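Local coordinates for protein intracellular serine protease (Bacillus licheniformis, PDB 4ZOQ) that is probably a subtilisin-like serine endopeptidase of the S8 family acting on lanthipeptides, of which this chain is the N-terminal prodomain, at residues K43-I53 and K72-L80. Sequence-based numbering, arbitrary orientation.
Sequences KLLDTAEQFHI and KLAPFTKKL
F51 lays one face of its ring over the backbone of F76: CA of F76 stands 4.1 Å from the ring centroid and only 5° off the ring normal, a CH-pi contact. In the plane of that ring, CG of K72 lies at the edge, while CB of P75 approaches CE2 of F51 at 3.7 Å. F76 sends its own ring on between the helices, CG anti to the backbone N (chi1 160°). One face takes CD1 of I53, 3.6 Å from the centroid and displaced toward the rim, a second CH-pi contact; at the edge sit CG2 of T47, 3.4 Å from CD1 of F76, and CD1 of L44, near CZ. With F76 cut back to an alanine, the methyls of T47 and L44 would probably face a gap and CD1 of I53 would lose its ring face. Segments 43-49 and 72-80 of the two helices run roughly antiparallel, at 142°, with a closest axis approach of 9.9 Å, and pack on the four-stranded antiparallel sheet of the prodomain, where L44, F76 and L80 touch L33 and I53 reaches V66. Farther along, CD1 of L44 meets CD2 of L80 at 3.5 Å. OG1 of T47 bonds to O of K43 almost in line with the carbonyl, and also lies beside CD1 of L80. The first helix ends in a Schellman motif with H52 as the C-prime residue, its phi positive: N of I53 bonds O of A48 and N of H52, weakly, O of E49, before strand 54-58. Here K72, its aliphatic chain kinked at chi3, brings NZ to O of H52 in a weak 3.1 Å hydrogen bond, though the lysine end is doubtfully placed.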
ATOM      1  N   LYS A  43      -1.884  24.558 -21.848  1.00 58.08           N
ATOM      2  CA  LYS A  43      -1.225  25.846 -21.983  1.00 56.58           C
ATOM      3  C   LYS A  43       0.118  25.689 -21.293  1.00 59.58           C
ATOM      4  O   LYS A  43       1.058  26.453 -21.529  1.00 58.17           O
ATOM      5  CB  LYS A  43      -2.030  26.952 -21.285  1.00 55.52           C
ATOM      6  CG  LYS A  43      -3.398  27.194 -21.873  1.00 62.36           C
ATOM      7  CD  LYS A  43      -4.111  28.397 -21.264  1.00 61.11           C
ATOM      8  CE  LYS A  43      -5.393  28.689 -22.047  1.00 61.39           C
ATOM      9  NZ  LYS A  43      -6.169  29.846 -21.522  1.00 64.72           N
ATOM     10  N   LEU A  44       0.217  24.616 -20.512  1.00 60.21           N
ATOM     11  CA  LEU A  44       1.442  24.259 -19.819  1.00 55.10           C
ATOM     12  C   LEU A  44       2.420  23.576 -20.740  1.00 53.79           C
ATOM     13  O   LEU A  44       3.613  23.878 -20.723  1.00 55.04           O
ATOM     14  CB  LEU A  44       1.105  23.326 -18.652  1.00 50.82           C
ATOM     15  CG  LEU A  44       2.234  22.592 -17.933  1.00 47.90           C
ATOM     16  CD1 LEU A  44       3.185  23.527 -17.243  1.00 49.98           C
ATOM     17  CD2 LEU A  44       1.661  21.592 -16.964  1.00 58.53           C
ATOM     18  N   LEU A  45       1.899  22.694 -21.583  1.00 56.48           N
ATOM     19  CA  LEU A  45       2.728  21.928 -22.507  1.00 53.73           C
ATOM     20  C   LEU A  45       3.209  22.764 -23.678  1.00 56.84           C
ATOM     21  O   LEU A  45       4.164  22.380 -24.344  1.00 60.29           O
ATOM     22  CB  LEU A  45       1.976  20.707 -23.029  1.00 52.31           C
ATOM     23  CG  LEU A  45       1.638  19.637 -22.003  1.00 53.82           C
ATOM     24  CD1 LEU A  45       0.766  18.569 -22.617  1.00 51.75           C
ATOM     25  CD2 LEU A  45       2.932  19.035 -21.483  1.00 53.06           C
ATOM     26  N   ASP A  46       2.573  23.918 -23.902  1.00 57.45           N
ATOM     27  CA  ASP A  46       2.990  24.820 -24.977  1.00 55.58           C
ATOM     28  C   ASP A  46       4.041  25.789 -24.500  1.00 54.13           C
ATOM     29  O   ASP A  46       4.939  26.117 -25.255  1.00 60.60           O
ATOM     30  CB  ASP A  46       1.797  25.605 -25.546  1.00 54.44           C
ATOM     31  CG  ASP A  46       0.775  24.725 -26.283  1.00 60.85           C
ATOM     32  OD1 ASP A  46       1.094  23.579 -26.715  1.00 50.25           O
ATOM     33  OD2 ASP A  46      -0.372  25.207 -26.429  1.00 62.47           O
ATOM     34  N   THR A  47       3.925  26.276 -23.271  1.00 56.28           N
ATOM     35  CA  THR A  47       5.005  27.062 -22.695  1.00 54.62           C
ATOM     36  C   THR A  47       6.276  26.200 -22.511  1.00 57.12           C
ATOM     37  O   THR A  47       7.400  26.677 -22.651  1.00 52.86           O
ATOM     38  CB  THR A  47       4.603  27.667 -21.357  1.00 59.43           C
ATOM     39  OG1 THR A  47       3.411  28.446 -21.525  1.00 55.98           O
ATOM     40  CG2 THR A  47       5.714  28.554 -20.833  1.00 58.30           C
ATOM     41  N   ALA A  48       6.094  24.917 -22.211  1.00 55.07           N
ATOM     42  CA  ALA A  48       7.242  24.056 -21.971  1.00 56.92           C
ATOM     43  C   ALA A  48       8.020  23.782 -23.245  1.00 54.58           C
ATOM     44  O   ALA A  48       9.245  23.686 -23.229  1.00 53.17           O
ATOM     45  CB  ALA A  48       6.787  22.725 -21.345  1.00 53.84           C
ATOM     46  N   GLU A  49       7.308  23.691 -24.357  1.00 56.18           N
ATOM     47  CA  GLU A  49       7.947  23.363 -25.615  1.00 60.62           C
ATOM     48  C   GLU A  49       8.628  24.592 -26.190  1.00 56.27           C
ATOM     49  O   GLU A  49       9.669  24.501 -26.854  1.00 54.97           O
ATOM     50  CB  GLU A  49       6.900  22.846 -26.593  1.00 59.82           C
ATOM     51  CG  GLU A  49       7.421  22.516 -27.961  1.00 56.67           C
ATOM     52  CD  GLU A  49       6.270  22.253 -28.907  1.00 58.39           C
ATOM     53  OE1 GLU A  49       5.145  22.017 -28.399  1.00 59.63           O
ATOM     54  OE2 GLU A  49       6.482  22.269 -30.144  1.00 56.87           O
ATOM     55  N   GLN A  50       8.144  25.747 -25.768  1.00 49.61           N
ATOM     56  CA  GLN A  50       8.692  26.999 -26.230  1.00 53.98           C
ATOM     57  C   GLN A  50       9.949  27.360 -25.454  1.00 55.78           C
ATOM     58  O   GLN A  50      10.692  28.275 -25.839  1.00 58.43           O
ATOM     59  CB  GLN A  50       7.614  28.069 -26.051  1.00 52.70           C
ATOM     60  CG  GLN A  50       8.055  29.510 -26.036  1.00 57.43           C
ATOM     61  CD  GLN A  50       6.911  30.429 -25.630  1.00 62.13           C
ATOM     62  OE1 GLN A  50       5.748  30.009 -25.600  1.00 64.78           O
ATOM     63  NE2 GLN A  50       7.235  31.677 -25.289  1.00 63.65           N
ATOM     64  N   PHE A  51      10.230  26.579 -24.412  1.00 57.00           N
ATOM     65  CA  PHE A  51      11.437  26.755 -23.622  1.00 56.95           C
ATOM     66  C   PHE A  51      12.202  25.466 -23.550  1.00 57.07           C
ATOM     67  O   PHE A  51      12.874  25.256 -22.592  1.00 57.28           O
ATOM     68  CB  PHE A  51      11.129  27.227 -22.197  1.00 57.09           C
ATOM     69  CG  PHE A  51      10.617  28.639 -22.099  1.00 57.96           C
ATOM     70  CD1 PHE A  51       9.270  28.946 -22.292  1.00 53.87           C
ATOM     71  CD2 PHE A  51      11.489  29.668 -21.754  1.00 59.27           C
ATOM     72  CE1 PHE A  51       8.816  30.276 -22.181  1.00 51.97           C
ATOM     73  CE2 PHE A  51      11.044  30.979 -21.652  1.00 54.61           C
ATOM     74  CZ  PHE A  51       9.721  31.283 -21.862  1.00 59.45           C
ATOM     75  N   HIS A  52      11.984  24.558 -24.491  1.00 57.77           N
ATOM     76  CA  HIS A  52      12.696  23.276 -24.562  1.00 62.02           C
ATOM     77  C   HIS A  52      12.893  22.584 -23.210  1.00 68.04           C
ATOM     78  O   HIS A  52      13.986  22.105 -22.877  1.00 65.60           O
ATOM     79  CB  HIS A  52      14.043  23.485 -25.274  1.00 63.93           C
ATOM     80  CG  HIS A  52      14.720  22.208 -25.713  1.00 69.21           C
ATOM     81  ND1 HIS A  52      14.112  21.255 -26.509  1.00 76.86           N
ATOM     82  CD2 HIS A  52      15.946  21.722 -25.422  1.00 64.63           C
ATOM     83  CE1 HIS A  52      14.946  20.245 -26.705  1.00 68.44           C
ATOM     84  NE2 HIS A  52      16.066  20.502 -26.052  1.00 79.03           N
ATOM     85  N   ILE A  53      11.824  22.548 -22.427  1.00 60.31           N
ATOM     86  CA  ILE A  53      11.890  21.845 -21.167  1.00 62.74           C
ATOM     87  C   ILE A  53      10.827  20.763 -21.223  1.00 62.18           C
ATOM     88  O   ILE A  53       9.741  20.950 -21.795  1.00 58.88           O
ATOM     89  CB  ILE A  53      11.679  22.779 -19.912  1.00 60.66           C
ATOM     90  CG1 ILE A  53      10.310  23.445 -19.909  1.00 56.53           C
ATOM     91  CG2 ILE A  53      12.782  23.824 -19.748  1.00 63.22           C
ATOM     92  CD1 ILE A  53       9.342  22.750 -18.971  1.00 62.57           C
ATOM     93  N   LYS A  72      16.769  27.914 -17.731  1.00 78.37           N
ATOM     94  CA  LYS A  72      15.493  28.106 -18.390  1.00 78.34           C
ATOM     95  C   LYS A  72      14.251  27.660 -17.624  1.00 75.82           C
ATOM     96  O   LYS A  72      13.136  27.965 -18.046  1.00 72.36           O
ATOM     97  CB  LYS A  72      15.611  27.451 -19.739  1.00 75.99           C
ATOM     98  CG  LYS A  72      14.563  27.685 -20.758  1.00 80.18           C
ATOM     99  CD  LYS A  72      15.162  27.004 -21.951  1.00 80.12           C
ATOM    100  CE  LYS A  72      15.337  25.511 -21.604  1.00 83.40           C
ATOM    101  NZ  LYS A  72      15.868  24.615 -22.689  1.00 85.26           N
ATOM    102  N   LEU A  73      14.433  26.966 -16.500  1.00 72.19           N
ATOM    103  CA  LEU A  73      13.300  26.670 -15.631  1.00 67.93           C
ATOM    104  C   LEU A  73      12.702  27.954 -15.050  1.00 63.66           C
ATOM    105  O   LEU A  73      11.488  28.071 -14.937  1.00 61.58           O
ATOM    106  CB  LEU A  73      13.692  25.710 -14.498  1.00 64.44           C
ATOM    107  CG  LEU A  73      13.992  24.266 -14.929  1.00 67.24           C
ATOM    108  CD1 LEU A  73      14.656  23.452 -13.821  1.00 70.27           C
ATOM    109  CD2 LEU A  73      12.739  23.561 -15.417  1.00 63.36           C
ATOM    110  N   ALA A  74      13.538  28.939 -14.738  1.00 61.70           N
ATOM    111  CA  ALA A  74      13.036  30.210 -14.193  1.00 62.48           C
ATOM    112  C   ALA A  74      12.223  31.074 -15.179  1.00 63.43           C
ATOM    113  O   ALA A  74      11.152  31.564 -14.804  1.00 62.52           O
ATOM    114  CB  ALA A  74      14.194  31.032 -13.607  1.00 60.35           C
ATOM    115  N   PRO A  75      12.704  31.255 -16.437  1.00 64.24           N
ATOM    116  CA  PRO A  75      11.869  31.980 -17.414  1.00 66.41           C
ATOM    117  C   PRO A  75      10.633  31.201 -17.837  1.00 63.87           C
ATOM    118  O   PRO A  75       9.624  31.801 -18.232  1.00 55.80           O
ATOM    119  CB  PRO A  75      12.780  32.142 -18.633  1.00 64.51           C
ATOM    120  CG  PRO A  75      14.108  31.695 -18.232  1.00 63.46           C
ATOM    121  CD  PRO A  75      14.033  30.938 -16.975  1.00 60.03           C
ATOM    122  N   PHE A  76      10.692  29.879 -17.690  1.00 68.94           N
ATOM    123  CA  PHE A  76       9.554  29.048 -18.033  1.00 61.01           C
ATOM    124  C   PHE A  76       8.522  29.231 -16.959  1.00 58.51           C
ATOM    125  O   PHE A  76       7.346  29.398 -17.250  1.00 62.18           O
ATOM    126  CB  PHE A  76       9.964  27.579 -18.119  1.00 62.46           C
ATOM    127  CG  PHE A  76       8.807  26.623 -18.001  1.00 60.07           C
ATOM    128  CD1 PHE A  76       7.759  26.644 -18.905  1.00 58.13           C
ATOM    129  CD2 PHE A  76       8.750  25.734 -16.937  1.00 57.09           C
ATOM    130  CE1 PHE A  76       6.686  25.770 -18.777  1.00 59.50           C
ATOM    131  CE2 PHE A  76       7.689  24.863 -16.797  1.00 56.04           C
ATOM    132  CZ  PHE A  76       6.648  24.877 -17.722  1.00 59.98           C
ATOM    133  N   THR A  77       8.985  29.281 -15.719  1.00 59.08           N
ATOM    134  CA  THR A  77       8.111  29.536 -14.592  1.00 62.86           C
ATOM    135  C   THR A  77       7.545  30.928 -14.646  1.00 62.84           C
ATOM    136  O   THR A  77       6.396  31.153 -14.267  1.00 66.50           O
ATOM    137  CB  THR A  77       8.830  29.370 -13.246  1.00 63.57           C
ATOM    138  OG1 THR A  77       9.472  28.092 -13.204  1.00 66.21           O
ATOM    139  CG2 THR A  77       7.816  29.449 -12.102  1.00 59.04           C
ATOM    140  N   LYS A  78       8.332  31.849 -15.191  1.00 66.56           N
ATOM    141  CA  LYS A  78       7.940  33.248 -15.190  1.00 67.45           C
ATOM    142  C   LYS A  78       6.991  33.632 -16.317  1.00 67.76           C
ATOM    143  O   LYS A  78       6.210  34.568 -16.141  1.00 68.72           O
ATOM    144  CB  LYS A  78       9.201  34.115 -15.292  1.00 66.55           C
ATOM    145  CG  LYS A  78       8.971  35.623 -15.392  1.00 71.10           C
ATOM    146  CD  LYS A  78      10.316  36.345 -15.436  1.00 69.86           C
ATOM    147  CE  LYS A  78      10.149  37.832 -15.700  1.00 67.00           C
ATOM    148  NZ  LYS A  78      10.368  38.644 -14.463  1.00 68.87           N
ATOM    149  N   LYS A  79       6.969  32.868 -17.416  1.00 64.04           N
ATOM    150  CA  LYS A  79       5.993  33.149 -18.474  1.00 69.74           C
ATOM    151  C   LYS A  79       4.839  32.175 -18.440  1.00 69.97           C
ATOM    152  O   LYS A  79       3.796  32.409 -19.067  1.00 71.68           O
ATOM    153  CB  LYS A  79       6.638  33.149 -19.880  1.00 69.79           C
ATOM    154  CG  LYS A  79       5.701  33.747 -20.958  1.00 74.11           C
ATOM    155  CD  LYS A  79       6.353  34.550 -22.102  1.00 80.86           C
ATOM    156  CE  LYS A  79       6.432  36.053 -21.736  1.00 79.78           C
ATOM    157  NZ  LYS A  79       6.463  37.014 -22.896  1.00 70.93           N
ATOM    158  N   LEU A  80       4.967  31.136 -17.627  1.00 67.29           N
ATOM    159  CA  LEU A  80       3.840  30.251 -17.452  1.00 63.64           C
ATOM    160  C   LEU A  80       2.939  30.954 -16.457  1.00 69.65           C
ATOM    161  O   LEU A  80       1.709  30.856 -16.517  1.00 71.02           O
ATOM    162  CB  LEU A  80       4.276  28.887 -16.930  1.00 60.70           C
ATOM    163  CG  LEU A  80       3.148  27.905 -16.613  1.00 60.62           C
ATOM    164  CD1 LEU A  80       2.430  27.488 -17.892  1.00 53.88           C
ATOM    165  CD2 LEU A  80       3.669  26.701 -15.839  1.00 60.50           C
TER